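Local coordinates for cupin 2 conserved barrel domain protein (Leptotrichia buccalis, PDB 3RNS) that is of unknown function but has the beta-barrel architecture of the cupins, built twice over within a single chain, at residues A[156-161]-A[218-223]; A[185-190]-A[208-213]; A[140-145]-A[162-167]; A[58-63]-A[148-153]. One frame throughout, in Å; residues are numbered along the deposited sequence.

Contacts 1 to 3 lie within the C-terminal cupin half. Contact 1 joins two adjacent inner strands of a six-stranded sheet. Contact 3, about 9 Å away between centres, runs from that sheet's edge to the four-stranded one; on the inner side of its edge strand, S159 N probably hydrogen-bonds V143 O at 2.9 Å. Contact 2, about 14 Å from contact 1 between centres, lies in the facing four-stranded sheet, and its V211 packs on F218. Contacts 2 and 3 meet where their strands 209-212 and 165-169 run side by side, V211 O probably hydrogen-bonding L166 N at 2.9 Å. Contact 4 joins this half to the N-terminal one; it touches contact 1 through L153 and I223.

Contact 1 of 4, residues A[156-161]-A[218-223]; sequences TIMSFW and FKMLLI
F160 and F218 form one of three doubly bonded pairs in this antiparallel pairing of adjacent inner strands in the C-terminal cupin sheet. F160 N reaches F218 O at 2.8 Å and F218 N returns to F160 O at 3.0 Å. M158 pairs with M220 and T156 with L222 in the same reciprocal way, so six backbone bonds tie strand 153-160 to strand 218-225. Between them, the non-hydrogen-bonded pairs I157-L221 and S159-K219 put their side chains on the other face. There S159 CB rests on K219 CG at 3.8 Å, while both polar ends find partners outside the two segments: S159 OG bonds E136 O, and K219 NZ bonds the carbonyls of A132 and V135.

The phenylalanine face is packed with aromatic and selenium-bearing groups. The F160 and F218 rings point the same way in an offset stack, centroids 4.5 Å apart and planes at 13°. F218 places CG between its backbone N and carbonyl carbon (chi1 84°), which brings CZ over one face of F160. M158 and M220 are both selenomethionines, M158 CB lying 4.2 Å from M220 CG. M220 also makes a Met-aromatic contact, its SE lying obliquely 4.0 Å from F160 CE1.

Contact 2 of 4, residues A[185-190]-A[208-213]; sequences KYYVDG and PHAVEA
Y187 and E212 meet through a short hydrogen bond, Y187 OH giving its proton to E212 OE1 at 2.7 Å. The carboxylate comes in at the edge of the phenol ring, near its plane, where OE1 also skirts ring atom CE2. The two flat groups are only 16° apart. E212 reaches this far because its chain is fully extended. At the hydroxyl end of the ring K185 NZ donates to Y187 OH at 2.9 Å and makes a salt bridge with E214; the hydroxyl therefore both receives and gives a bond. K185 NZ stays 4.4 Å from E212 OE1, too far for a salt bridge, though its charge probably favours the carboxylate.

On the other face V211 packs on Y186. Its CG1 sits between the backbone N and the carbonyl carbon (chi1 62°), which leaves CG2 over one face of the ring in a CH-pi contact, 3.7 Å from the Y186 centroid and 15° from the normal.

Antiparallel backbone bonds hold these side chains in place: K185 pairs with E212, Y187 with A210, and past the strand end D189 N reaches P208 O at 2.8 Å. On the face of Y186, H209 turns its ring away to meet H169 edge-to-face. H209, five residues after P204, falls where the second cupin motif has its histidine, which binds a metal in many relatives, though no such site is established here.

Contact 3 of 4, residues A[140-145]-A[162-167]; sequences GKIVSK and KGESLD
E164, in one of its two deposited conformers, lays its carboxylate beside the aliphatic chain of I142, with OE1 3.6 Å from CD1. The other oxygen, OE2, is modelled close to G140 O. As both atoms are acceptors and the side chain has a second placement, that approach is doubtful and cannot be counted as a bond. In this conformer E164 CB sits against I142 CG1 at 3.7 Å, and the glutamate doubles back at chi2 (-71°) to bring its carboxylate round to the isoleucine.

I142 is the hub. Its CG1 lies anti to the carbonyl carbon (chi1 -59°) and its outer chain is straight, so CD1 projects across towards the second segment. There it meets L166 CD2 at 3.6 Å, the two chains crossing at a slant. The backbones themselves remain apart, the nearest CA atoms, those of G140 and E164, being 6.6 Å from each other, so every contact involves a side chain from at least one segment.

Each partner is supported from within its own sheet: I142 rests on M158 and F160, while L166 leans on V211. Strand 142-150 is an outer strand of the six-stranded sheet and strand 165-169 an outer strand of the four-stranded one. The contact thus closes, at the surface, one margin between the two facing sheets of a cupin beta-barrel.

Contact 4 of 4, residues A[58-63]-A[148-153]; sequences NRYYYC and VAKPNL
Y60 points its ring directly at V148, K150 and L153, which come at it from the other segment. V148 comes from the opposite direction, its CG2 oblique to the ring, 3.6 Å from Y60 CE1 and also close to CZ. L153 instead slides past the ring in the reverse direction, so that its CD2 lies 3.8 Å from Y60 CE2. Both methyls are on the same side of the ring plane, each set obliquely to it, and between them they fit against the outer half of the phenol.

K150 also comes from the opposite direction, but meets the tyrosine with carbon rather than nitrogen. Its chain runs extended until chi4 (-79°), where it bends and swings NZ aside, leaving CE 3.4 Å from Y60 OH. The lysine lies across the side chain of N58, roughly at a right angle; the oxygen OD1 of that asparagine is bonded to A89 N instead.

K150 and L153 bracket a beta-turn, with V148 two residues earlier on the same strand as K150. K150 N bonds L153 O at 2.8 Å, with a weak return bond, so the chain reverses over P151 and N152 and brings L153 back beside K150.

Y60 itself belongs to strand 59-65, held between strands 83-87 and 101-108 of the N-terminal half, and it also packs on F84 and E86. With L153 touching I106 and K150 touching E108, the tip of the hairpin formed by strands 142-150 and 153-160 is packed against that sheet.

Contact 1 of 4, residues A[156-161]-A[218-223]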
loop_
_atom_site.group_PDB
_atom_site.type_symbol
_atom_site.label_atom_id
_atom_site.label_comp_id
_atom_site.label_asym_id
_atom_site.label_seq_id
_atom_site.Cartn_x
_atom_site.Cartn_y
_atom_site.Cartn_z
ATOM N N THR A 156 7.857 3.650 -2.013
ATOM C CA THR A 156 8.481 3.684 -3.306
ATOM C C THR A 156 7.693 2.840 -4.267
ATOM O O THR A 156 7.171 1.776 -3.873
ATOM C CB THR A 156 9.918 3.133 -3.152
ATOM O OG1 THR A 156 10.658 4.043 -2.323
ATOM C CG2 THR A 156 10.619 3.013 -4.496
ATOM N N ILE A 157 7.570 3.305 -5.513
ATOM C CA ILE A 157 6.962 2.524 -6.571
ATOM C C ILE A 157 8.037 2.081 -7.569
ATOM O O ILE A 157 8.936 2.866 -7.895
ATOM C CB ILE A 157 5.780 3.332 -7.265
ATOM C CG1 ILE A 157 5.389 2.732 -8.610
ATOM C CG2 ILE A 157 6.079 4.803 -7.437
ATOM C CD1 ILE A 157 4.504 1.539 -8.452
HETATM N N MSE A 158 7.925 0.853 -8.073
HETATM C CA MSE A 158 8.956 0.299 -8.964
HETATM C C MSE A 158 8.357 -0.498 -10.083
HETATM O O MSE A 158 7.353 -1.167 -9.879
HETATM C CB MSE A 158 9.919 -0.613 -8.192
HETATM C CG MSE A 158 10.329 -0.047 -6.804
HETATM SE SE MSE A 158 11.602 -1.241 -5.856
HETATM C CE MSE A 158 13.085 -1.108 -7.008
ATOM N N SER A 159 8.951 -0.398 -11.267
ATOM C CA SER A 159 8.638 -1.291 -12.396
ATOM C C SER A 159 9.848 -2.172 -12.683
ATOM O O SER A 159 11.020 -1.700 -12.594
ATOM C CB SER A 159 8.237 -0.505 -13.651
ATOM O OG SER A 159 9.341 0.239 -14.178
ATOM N N PHE A 160 9.584 -3.445 -12.981
ATOM C CA PHE A 160 10.636 -4.429 -13.242
ATOM C C PHE A 160 10.311 -5.009 -14.632
ATOM O O PHE A 160 9.184 -5.496 -14.868
ATOM C CB PHE A 160 10.595 -5.613 -12.259
ATOM C CG PHE A 160 11.095 -5.329 -10.882
ATOM C CD1 PHE A 160 10.362 -4.535 -10.002
ATOM C CD2 PHE A 160 12.276 -5.936 -10.411
ATOM C CE1 PHE A 160 10.827 -4.311 -8.683
ATOM C CE2 PHE A 160 12.719 -5.702 -9.105
ATOM C CZ PHE A 160 12.014 -4.874 -8.271
ATOM N N TRP A 161 11.267 -4.944 -15.546
ATOM C CA TRP A 161 11.148 -5.689 -16.781
ATOM C C TRP A 161 11.454 -7.154 -16.478
ATOM O O TRP A 161 12.321 -7.469 -15.664
ATOM C CB TRP A 161 12.115 -5.143 -17.834
ATOM C CG TRP A 161 11.818 -5.647 -19.179
ATOM C CD1 TRP A 161 12.399 -6.735 -19.794
ATOM C CD2 TRP A 161 10.875 -5.106 -20.114
ATOM N NE1 TRP A 161 11.885 -6.878 -21.049
ATOM C CE2 TRP A 161 10.924 -5.917 -21.263
ATOM C CE3 TRP A 161 10.007 -4.000 -20.095
ATOM C CZ2 TRP A 161 10.134 -5.661 -22.403
ATOM C CZ3 TRP A 161 9.181 -3.773 -21.203
ATOM C CH2 TRP A 161 9.274 -4.589 -22.357
ATOM N N PHE A 218 6.501 -6.654 -14.033
ATOM C CA PHE A 218 5.599 -6.317 -12.938
ATOM C C PHE A 218 5.893 -4.957 -12.340
ATOM O O PHE A 218 6.978 -4.386 -12.517
ATOM C CB PHE A 218 5.533 -7.465 -11.870
ATOM C CG PHE A 218 6.620 -7.434 -10.846
ATOM C CD1 PHE A 218 6.398 -6.867 -9.621
ATOM C CD2 PHE A 218 7.877 -7.974 -11.109
ATOM C CE1 PHE A 218 7.404 -6.803 -8.681
ATOM C CE2 PHE A 218 8.875 -7.949 -10.167
ATOM C CZ PHE A 218 8.641 -7.334 -8.930
ATOM N N LYS A 219 4.905 -4.417 -11.644
ATOM C CA LYS A 219 5.084 -3.197 -10.859
ATOM C C LYS A 219 4.639 -3.459 -9.413
ATOM O O LYS A 219 3.703 -4.247 -9.151
ATOM C CB LYS A 219 4.240 -2.028 -11.456
ATOM C CG LYS A 219 4.666 -1.573 -12.801
ATOM C CD LYS A 219 3.725 -0.525 -13.381
ATOM C CE LYS A 219 4.093 -0.207 -14.767
ATOM N NZ LYS A 219 3.248 0.853 -15.310
HETATM N N MSE A 220 5.299 -2.784 -8.485
HETATM C CA MSE A 220 4.952 -2.863 -7.097
HETATM C C MSE A 220 5.101 -1.538 -6.362
HETATM O O MSE A 220 5.888 -0.669 -6.726
HETATM C CB MSE A 220 5.877 -3.878 -6.424
HETATM C CG MSE A 220 7.384 -3.576 -6.660
HETATM SE SE MSE A 220 8.607 -4.563 -5.410
HETATM C CE MSE A 220 8.214 -3.542 -3.879
ATOM N N LEU A 221 4.325 -1.408 -5.311
ATOM C CA LEU A 221 4.473 -0.403 -4.307
ATOM C C LEU A 221 5.096 -1.040 -3.066
ATOM O O LEU A 221 4.634 -2.099 -2.569
ATOM C CB LEU A 221 3.102 0.178 -3.937
ATOM C CG LEU A 221 2.940 1.063 -2.675
ATOM C CD1 LEU A 221 3.690 2.429 -2.811
ATOM C CD2 LEU A 221 1.413 1.215 -2.357
ATOM N N LEU A 222 6.092 -0.368 -2.528
ATOM C CA LEU A 222 6.789 -0.799 -1.308
ATOM C C LEU A 222 6.538 0.210 -0.205
ATOM O O LEU A 222 6.796 1.422 -0.381
ATOM C CB LEU A 222 8.305 -0.892 -1.562
ATOM C CG LEU A 222 9.200 -1.156 -0.305
ATOM C CD1 LEU A 222 9.004 -2.599 0.164
ATOM C CD2 LEU A 222 10.688 -0.864 -0.535
ATOM N N ILE A 223 6.052 -0.279 0.941
ATOM C CA ILE A 223 5.823 0.571 2.096
ATOM C C ILE A 223 6.658 -0.055 3.186
ATOM O O ILE A 223 6.341 -1.168 3.680
ATOM C CB ILE A 223 4.326 0.645 2.536
ATOM C CG1 ILE A 223 3.386 1.136 1.402
ATOM C CG2 ILE A 223 4.153 1.597 3.785
ATOM C CD1 ILE A 223 1.910 0.725 1.645
#

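Contact 2 of 4, residues A[185-190]-A[208-213]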
loop_
_atom_site.group_PDB
_atom_site.type_symbol
_atom_site.label_atom_id
_atom_site.label_comp_id
_atom_site.label_asym_id
_atom_site.label_seq_id
_atom_site.Cartn_x
_atom_site.Cartn_y
_atom_site.Cartn_z
ATOM N N LYS A 185 8.028 -12.525 -8.332
ATOM C CA LYS A 185 8.490 -13.645 -7.547
ATOM C C LYS A 185 9.358 -13.133 -6.426
ATOM O O LYS A 185 10.435 -12.550 -6.660
ATOM C CB LYS A 185 9.255 -14.623 -8.388
ATOM C CG LYS A 185 9.755 -15.796 -7.569
ATOM C CD LYS A 185 10.030 -16.963 -8.487
ATOM C CE LYS A 185 10.663 -18.151 -7.787
ATOM N NZ LYS A 185 11.672 -18.792 -8.703
ATOM N N TYR A 186 8.890 -13.289 -5.207
ATOM C CA TYR A 186 9.640 -12.802 -4.047
ATOM C C TYR A 186 10.296 -13.933 -3.298
ATOM O O TYR A 186 9.914 -15.086 -3.440
ATOM C CB TYR A 186 8.730 -12.039 -3.101
ATOM C CG TYR A 186 8.260 -10.740 -3.654
ATOM C CD1 TYR A 186 8.858 -9.548 -3.274
ATOM C CD2 TYR A 186 7.210 -10.692 -4.563
ATOM C CE1 TYR A 186 8.408 -8.343 -3.787
ATOM C CE2 TYR A 186 6.793 -9.501 -5.097
ATOM C CZ TYR A 186 7.370 -8.340 -4.697
ATOM O OH TYR A 186 6.931 -7.133 -5.222
ATOM N N TYR A 187 11.371 -13.610 -2.588
ATOM C CA TYR A 187 12.032 -14.561 -1.742
ATOM C C TYR A 187 12.218 -13.936 -0.374
ATOM O O TYR A 187 12.576 -12.737 -0.259
ATOM C CB TYR A 187 13.405 -14.953 -2.269
ATOM C CG TYR A 187 13.457 -15.570 -3.661
ATOM C CD1 TYR A 187 13.614 -16.945 -3.852
ATOM C CD2 TYR A 187 13.402 -14.768 -4.779
ATOM C CE1 TYR A 187 13.695 -17.478 -5.139
ATOM C CE2 TYR A 187 13.475 -15.277 -6.034
ATOM C CZ TYR A 187 13.622 -16.628 -6.224
ATOM O OH TYR A 187 13.677 -17.069 -7.553
ATOM N N VAL A 188 11.972 -14.733 0.662
ATOM C CA VAL A 188 12.294 -14.321 2.031
ATOM C C VAL A 188 13.120 -15.435 2.630
ATOM O O VAL A 188 12.655 -16.563 2.706
ATOM C CB VAL A 188 11.023 -14.047 2.894
ATOM C CG1 VAL A 188 11.396 -13.888 4.405
ATOM C CG2 VAL A 188 10.313 -12.781 2.390
ATOM N N ASP A 189 14.345 -15.097 3.018
ATOM C CA ASP A 189 15.295 -16.053 3.588
ATOM C C ASP A 189 15.362 -17.306 2.686
ATOM O O ASP A 189 15.167 -18.431 3.139
ATOM C CB ASP A 189 14.842 -16.389 4.998
ATOM C CG ASP A 189 15.948 -16.960 5.862
ATOM O OD1 ASP A 189 17.131 -16.968 5.444
ATOM O OD2 ASP A 189 15.603 -17.401 6.988
ATOM N N GLY A 190 15.571 -17.079 1.389
ATOM C CA GLY A 190 15.616 -18.164 0.414
ATOM C C GLY A 190 14.300 -18.800 -0.022
ATOM O O GLY A 190 14.275 -19.479 -1.043
ATOM N N PRO A 208 16.842 -11.551 5.223
ATOM C CA PRO A 208 17.085 -11.183 3.839
ATOM C C PRO A 208 15.885 -11.462 2.938
ATOM O O PRO A 208 15.142 -12.438 3.169
ATOM C CB PRO A 208 18.297 -12.041 3.440
ATOM C CG PRO A 208 18.789 -12.721 4.719
ATOM C CD PRO A 208 17.606 -12.739 5.637
ATOM N N HIS A 209 15.678 -10.605 1.940
ATOM C CA HIS A 209 14.653 -10.849 0.906
ATOM C C HIS A 209 15.213 -10.453 -0.471
ATOM O O HIS A 209 16.238 -9.742 -0.585
ATOM C CB HIS A 209 13.325 -10.110 1.220
ATOM C CG HIS A 209 13.492 -8.634 1.407
ATOM N ND1 HIS A 209 13.369 -8.019 2.635
ATOM C CD2 HIS A 209 13.806 -7.653 0.528
ATOM C CE1 HIS A 209 13.581 -6.721 2.500
ATOM N NE2 HIS A 209 13.852 -6.473 1.232
ATOM N N ALA A 210 14.527 -10.906 -1.505
ATOM C CA ALA A 210 14.891 -10.620 -2.891
ATOM C C ALA A 210 13.620 -10.706 -3.730
ATOM O O ALA A 210 12.584 -11.199 -3.297
ATOM C CB ALA A 210 15.950 -11.636 -3.387
ATOM N N VAL A 211 13.723 -10.223 -4.949
ATOM C CA VAL A 211 12.611 -10.210 -5.893
ATOM C C VAL A 211 13.120 -10.342 -7.308
ATOM O O VAL A 211 14.236 -9.920 -7.634
ATOM C CB VAL A 211 11.739 -8.936 -5.756
ATOM C CG1 VAL A 211 12.481 -7.708 -6.047
ATOM C CG2 VAL A 211 10.541 -9.003 -6.643
ATOM N N GLU A 212 12.295 -10.932 -8.148
ATOM C CA GLU A 212 12.646 -11.186 -9.505
ATOM C C GLU A 212 11.393 -11.101 -10.357
ATOM O O GLU A 212 10.323 -11.624 -9.959
ATOM C CB GLU A 212 13.263 -12.580 -9.500
ATOM C CG GLU A 212 13.508 -13.203 -10.780
ATOM C CD GLU A 212 14.068 -14.662 -10.645
ATOM O OE1 GLU A 212 14.138 -15.237 -9.513
ATOM O OE2 GLU A 212 14.424 -15.223 -11.711
ATOM N N ALA A 213 11.504 -10.460 -11.517
ATOM C CA ALA A 213 10.451 -10.521 -12.535
ATOM C C ALA A 213 10.654 -11.813 -13.325
ATOM O O ALA A 213 11.270 -11.844 -14.381
ATOM C CB ALA A 213 10.504 -9.255 -13.466
#

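Contact 3 of 4, residues A[140-145]-A[162-167]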
loop_
_atom_site.group_PDB
_atom_site.type_symbol
_atom_site.label_atom_id
_atom_site.label_comp_id
_atom_site.label_asym_id
_atom_site.label_seq_id
_atom_site.Cartn_x
_atom_site.Cartn_y
_atom_site.Cartn_z
ATOM N N GLY A 140 14.717 -4.217 -19.989
ATOM C CA GLY A 140 15.925 -4.664 -19.282
ATOM C C GLY A 140 16.191 -3.879 -18.008
ATOM O O GLY A 140 17.243 -4.052 -17.424
ATOM N N LYS A 141 15.226 -3.057 -17.563
ATOM C CA LYS A 141 15.460 -2.089 -16.482
ATOM C C LYS A 141 14.495 -2.228 -15.318
ATOM O O LYS A 141 13.409 -2.796 -15.453
ATOM C CB LYS A 141 15.398 -0.664 -17.022
ATOM C CG LYS A 141 16.517 -0.414 -17.969
ATOM C CD LYS A 141 16.341 0.760 -18.822
ATOM C CE LYS A 141 17.494 0.864 -19.797
ATOM N NZ LYS A 141 17.041 1.893 -20.810
ATOM N N ILE A 142 14.949 -1.728 -14.170
ATOM C CA ILE A 142 14.107 -1.457 -12.982
ATOM C C ILE A 142 14.033 0.060 -12.852
ATOM O O ILE A 142 15.070 0.738 -12.915
ATOM C CB ILE A 142 14.727 -2.012 -11.722
ATOM C CG1 ILE A 142 14.919 -3.525 -11.838
ATOM C CG2 ILE A 142 13.856 -1.681 -10.445
ATOM C CD1 ILE A 142 15.563 -4.239 -10.586
ATOM N N VAL A 143 12.821 0.599 -12.801
ATOM C CA VAL A 143 12.615 2.046 -12.654
ATOM C C VAL A 143 11.990 2.235 -11.310
ATOM O O VAL A 143 10.973 1.603 -11.011
ATOM C CB VAL A 143 11.645 2.625 -13.700
ATOM C CG1 VAL A 143 11.535 4.165 -13.502
ATOM C CG2 VAL A 143 12.129 2.234 -15.109
ATOM N N SER A 144 12.599 3.068 -10.481
ATOM C CA SER A 144 12.117 3.265 -9.103
ATOM C C SER A 144 11.853 4.764 -8.868
ATOM O O SER A 144 12.634 5.601 -9.266
ATOM C CB SER A 144 13.144 2.677 -8.110
ATOM O OG SER A 144 13.116 3.222 -6.790
ATOM N N LYS A 145 10.711 5.092 -8.263
ATOM C CA LYS A 145 10.351 6.470 -7.930
ATOM C C LYS A 145 9.929 6.484 -6.476
ATOM O O LYS A 145 8.926 5.827 -6.091
ATOM C CB LYS A 145 9.157 6.953 -8.725
ATOM C CG LYS A 145 9.387 7.430 -10.092
ATOM C CD LYS A 145 8.454 8.622 -10.428
ATOM C CE LYS A 145 8.600 9.004 -11.913
ATOM N NZ LYS A 145 7.272 9.261 -12.538
ATOM N N LYS A 162 10.762 -8.048 -17.163
ATOM C CA LYS A 162 11.002 -9.489 -17.035
ATOM C C LYS A 162 12.481 -9.824 -17.084
ATOM O O LYS A 162 13.213 -9.320 -17.940
ATOM C CB LYS A 162 10.281 -10.198 -18.172
ATOM C CG LYS A 162 10.532 -11.667 -18.189
ATOM C CD LYS A 162 9.893 -12.308 -19.349
ATOM C CE LYS A 162 10.136 -13.800 -19.300
ATOM N NZ LYS A 162 9.544 -14.365 -20.536
ATOM N N GLY A 163 12.945 -10.647 -16.153
ATOM C CA GLY A 163 14.362 -10.982 -16.064
ATOM C C GLY A 163 15.150 -10.127 -15.122
ATOM O O GLY A 163 16.269 -10.467 -14.811
ATOM N N GLU A 164 14.631 -8.971 -14.703
ATOM C CA GLU A 164 15.355 -8.136 -13.728
ATOM C C GLU A 164 15.062 -8.621 -12.315
ATOM O O GLU A 164 14.035 -9.211 -12.057
ATOM C CB GLU A 164 15.042 -6.628 -13.876
ATOM C CG GLU A 164 15.974 -5.856 -14.859
ATOM C CD GLU A 164 17.435 -5.643 -14.348
ATOM O OE1 GLU A 164 17.723 -5.642 -13.118
ATOM O OE2 GLU A 164 18.308 -5.471 -15.204
ATOM N N SER A 165 16.010 -8.382 -11.402
ATOM C CA SER A 165 15.926 -8.851 -10.053
ATOM C C SER A 165 16.699 -7.952 -9.108
ATOM O O SER A 165 17.622 -7.278 -9.516
ATOM C CB SER A 165 16.524 -10.282 -9.933
ATOM O OG SER A 165 17.908 -10.316 -10.284
ATOM N N LEU A 166 16.327 -7.990 -7.837
ATOM C CA LEU A 166 17.165 -7.508 -6.767
ATOM C C LEU A 166 17.766 -8.706 -6.026
ATOM O O LEU A 166 17.058 -9.652 -5.671
ATOM C CB LEU A 166 16.334 -6.684 -5.792
ATOM C CG LEU A 166 15.506 -5.541 -6.407
ATOM C CD1 LEU A 166 14.717 -4.824 -5.274
ATOM C CD2 LEU A 166 16.452 -4.609 -7.114
ATOM N N ASP A 167 19.055 -8.628 -5.771
ATOM C CA ASP A 167 19.769 -9.622 -4.971
ATOM C C ASP A 167 19.311 -9.557 -3.510
ATOM O O ASP A 167 18.787 -8.534 -3.077
ATOM C CB ASP A 167 21.280 -9.332 -5.012
ATOM C CG ASP A 167 21.886 -9.514 -6.399
ATOM O OD1 ASP A 167 21.418 -10.403 -7.144
ATOM O OD2 ASP A 167 22.845 -8.753 -6.737
#

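Contact 4 of 4, residues A[58-63]-A[148-153]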
loop_
_atom_site.group_PDB
_atom_site.type_symbol
_atom_site.label_atom_id
_atom_site.label_comp_id
_atom_site.label_asym_id
_atom_site.label_seq_id
_atom_site.Cartn_x
_atom_site.Cartn_y
_atom_site.Cartn_z
ATOM N N ASN A 58 1.044 12.955 8.822
ATOM C CA ASN A 58 0.510 12.777 7.481
ATOM C C ASN A 58 -0.208 11.435 7.326
ATOM O O ASN A 58 0.095 10.463 8.040
ATOM C CB ASN A 58 1.620 12.899 6.435
ATOM C CG ASN A 58 2.424 14.197 6.573
ATOM O OD1 ASN A 58 1.877 15.289 6.459
ATOM N ND2 ASN A 58 3.723 14.070 6.835
ATOM N N ARG A 59 -1.155 11.404 6.401
ATOM C CA ARG A 59 -1.857 10.186 6.048
ATOM C C ARG A 59 -1.786 10.004 4.536
ATOM O O ARG A 59 -1.871 10.988 3.772
ATOM C CB ARG A 59 -3.315 10.275 6.451
ATOM C CG ARG A 59 -3.574 10.487 7.938
ATOM C CD ARG A 59 -3.495 9.182 8.702
ATOM N NE ARG A 59 -3.708 9.334 10.147
ATOM C CZ ARG A 59 -2.758 9.670 11.028
ATOM N NH1 ARG A 59 -1.523 9.963 10.632
ATOM N NH2 ARG A 59 -3.048 9.734 12.320
ATOM N N TYR A 60 -1.615 8.757 4.125
ATOM C CA TYR A 60 -1.559 8.366 2.741
ATOM C C TYR A 60 -2.544 7.211 2.565
ATOM O O TYR A 60 -2.682 6.366 3.450
ATOM C CB TYR A 60 -0.151 7.879 2.367
ATOM C CG TYR A 60 0.919 8.854 2.753
ATOM C CD1 TYR A 60 1.338 9.817 1.877
ATOM C CD2 TYR A 60 1.500 8.808 4.007
ATOM C CE1 TYR A 60 2.303 10.778 2.255
ATOM C CE2 TYR A 60 2.464 9.740 4.394
ATOM C CZ TYR A 60 2.853 10.726 3.511
ATOM O OH TYR A 60 3.828 11.635 3.882
ATOM N N TYR A 61 -3.198 7.180 1.413
ATOM C CA TYR A 61 -4.204 6.208 1.079
ATOM C C TYR A 61 -3.902 5.622 -0.256
ATOM O O TYR A 61 -3.599 6.385 -1.205
ATOM C CB TYR A 61 -5.573 6.886 1.004
ATOM C CG TYR A 61 -6.061 7.293 2.373
ATOM C CD1 TYR A 61 -6.618 6.358 3.219
ATOM C CD2 TYR A 61 -5.901 8.599 2.842
ATOM C CE1 TYR A 61 -7.052 6.682 4.477
ATOM C CE2 TYR A 61 -6.333 8.943 4.113
ATOM C CZ TYR A 61 -6.908 7.969 4.915
ATOM O OH TYR A 61 -7.308 8.240 6.184
ATOM N N TYR A 62 -3.986 4.298 -0.339
ATOM C CA TYR A 62 -4.004 3.594 -1.633
ATOM C C TYR A 62 -5.333 2.867 -1.746
ATOM O O TYR A 62 -5.707 2.080 -0.850
ATOM C CB TYR A 62 -2.812 2.622 -1.749
ATOM C CG TYR A 62 -2.883 1.806 -3.024
ATOM C CD1 TYR A 62 -2.685 2.420 -4.268
ATOM C CD2 TYR A 62 -3.250 0.477 -3.016
ATOM C CE1 TYR A 62 -2.803 1.737 -5.435
ATOM C CE2 TYR A 62 -3.354 -0.243 -4.232
ATOM C CZ TYR A 62 -3.141 0.412 -5.422
ATOM O OH TYR A 62 -3.228 -0.213 -6.622
ATOM N N CYS A 63 -6.079 3.136 -2.816
ATOM C CA CYS A 63 -7.403 2.541 -3.007
ATOM C C CYS A 63 -7.284 1.275 -3.839
ATOM O O CYS A 63 -6.755 1.299 -4.977
ATOM C CB CYS A 63 -8.333 3.549 -3.686
ATOM S SG CYS A 63 -9.909 2.897 -4.104
ATOM N N VAL A 148 7.721 8.799 -0.648
ATOM C CA VAL A 148 7.984 9.381 0.682
ATOM C C VAL A 148 9.272 8.815 1.226
ATOM O O VAL A 148 9.479 7.613 1.154
ATOM C CB VAL A 148 6.857 8.926 1.687
ATOM C CG1 VAL A 148 7.134 9.444 3.060
ATOM C CG2 VAL A 148 5.457 9.338 1.191
ATOM N N ALA A 149 10.108 9.635 1.844
ATOM C CA ALA A 149 11.334 9.147 2.476
ATOM C C ALA A 149 11.558 9.911 3.803
ATOM O O ALA A 149 11.889 11.085 3.804
ATOM C CB ALA A 149 12.508 9.295 1.535
ATOM N N LYS A 150 11.287 9.224 4.920
ATOM C CA LYS A 150 11.283 9.794 6.273
ATOM C C LYS A 150 11.888 8.782 7.229
ATOM O O LYS A 150 11.996 7.606 6.896
ATOM C CB LYS A 150 9.864 10.054 6.700
ATOM C CG LYS A 150 9.112 10.976 5.810
ATOM C CD LYS A 150 7.724 11.165 6.375
ATOM C CE LYS A 150 6.846 12.037 5.477
ATOM N NZ LYS A 150 7.180 13.505 5.657
ATOM N N PRO A 151 12.253 9.207 8.443
ATOM C CA PRO A 151 12.936 8.210 9.261
ATOM C C PRO A 151 12.041 7.045 9.739
ATOM O O PRO A 151 12.556 6.004 10.130
ATOM C CB PRO A 151 13.473 9.033 10.454
ATOM C CG PRO A 151 12.775 10.413 10.372
ATOM C CD PRO A 151 11.790 10.357 9.243
ATOM N N ASN A 152 10.729 7.203 9.706
ATOM C CA ASN A 152 9.858 6.097 10.134
ATOM C C ASN A 152 9.056 5.496 8.991
ATOM O O ASN A 152 8.339 4.518 9.184
ATOM C CB ASN A 152 8.925 6.525 11.269
ATOM C CG ASN A 152 9.675 7.090 12.489
ATOM O OD1 ASN A 152 9.286 8.107 13.031
ATOM N ND2 ASN A 152 10.723 6.415 12.921
ATOM N N LEU A 153 9.208 6.035 7.785
ATOM C CA LEU A 153 8.368 5.625 6.671
ATOM C C LEU A 153 9.013 5.918 5.310
ATOM O O LEU A 153 9.467 7.050 5.028
ATOM C CB LEU A 153 7.023 6.353 6.781
ATOM C CG LEU A 153 5.994 6.055 5.703
ATOM C CD1 LEU A 153 5.534 4.582 5.801
ATOM C CD2 LEU A 153 4.799 7.057 5.783
#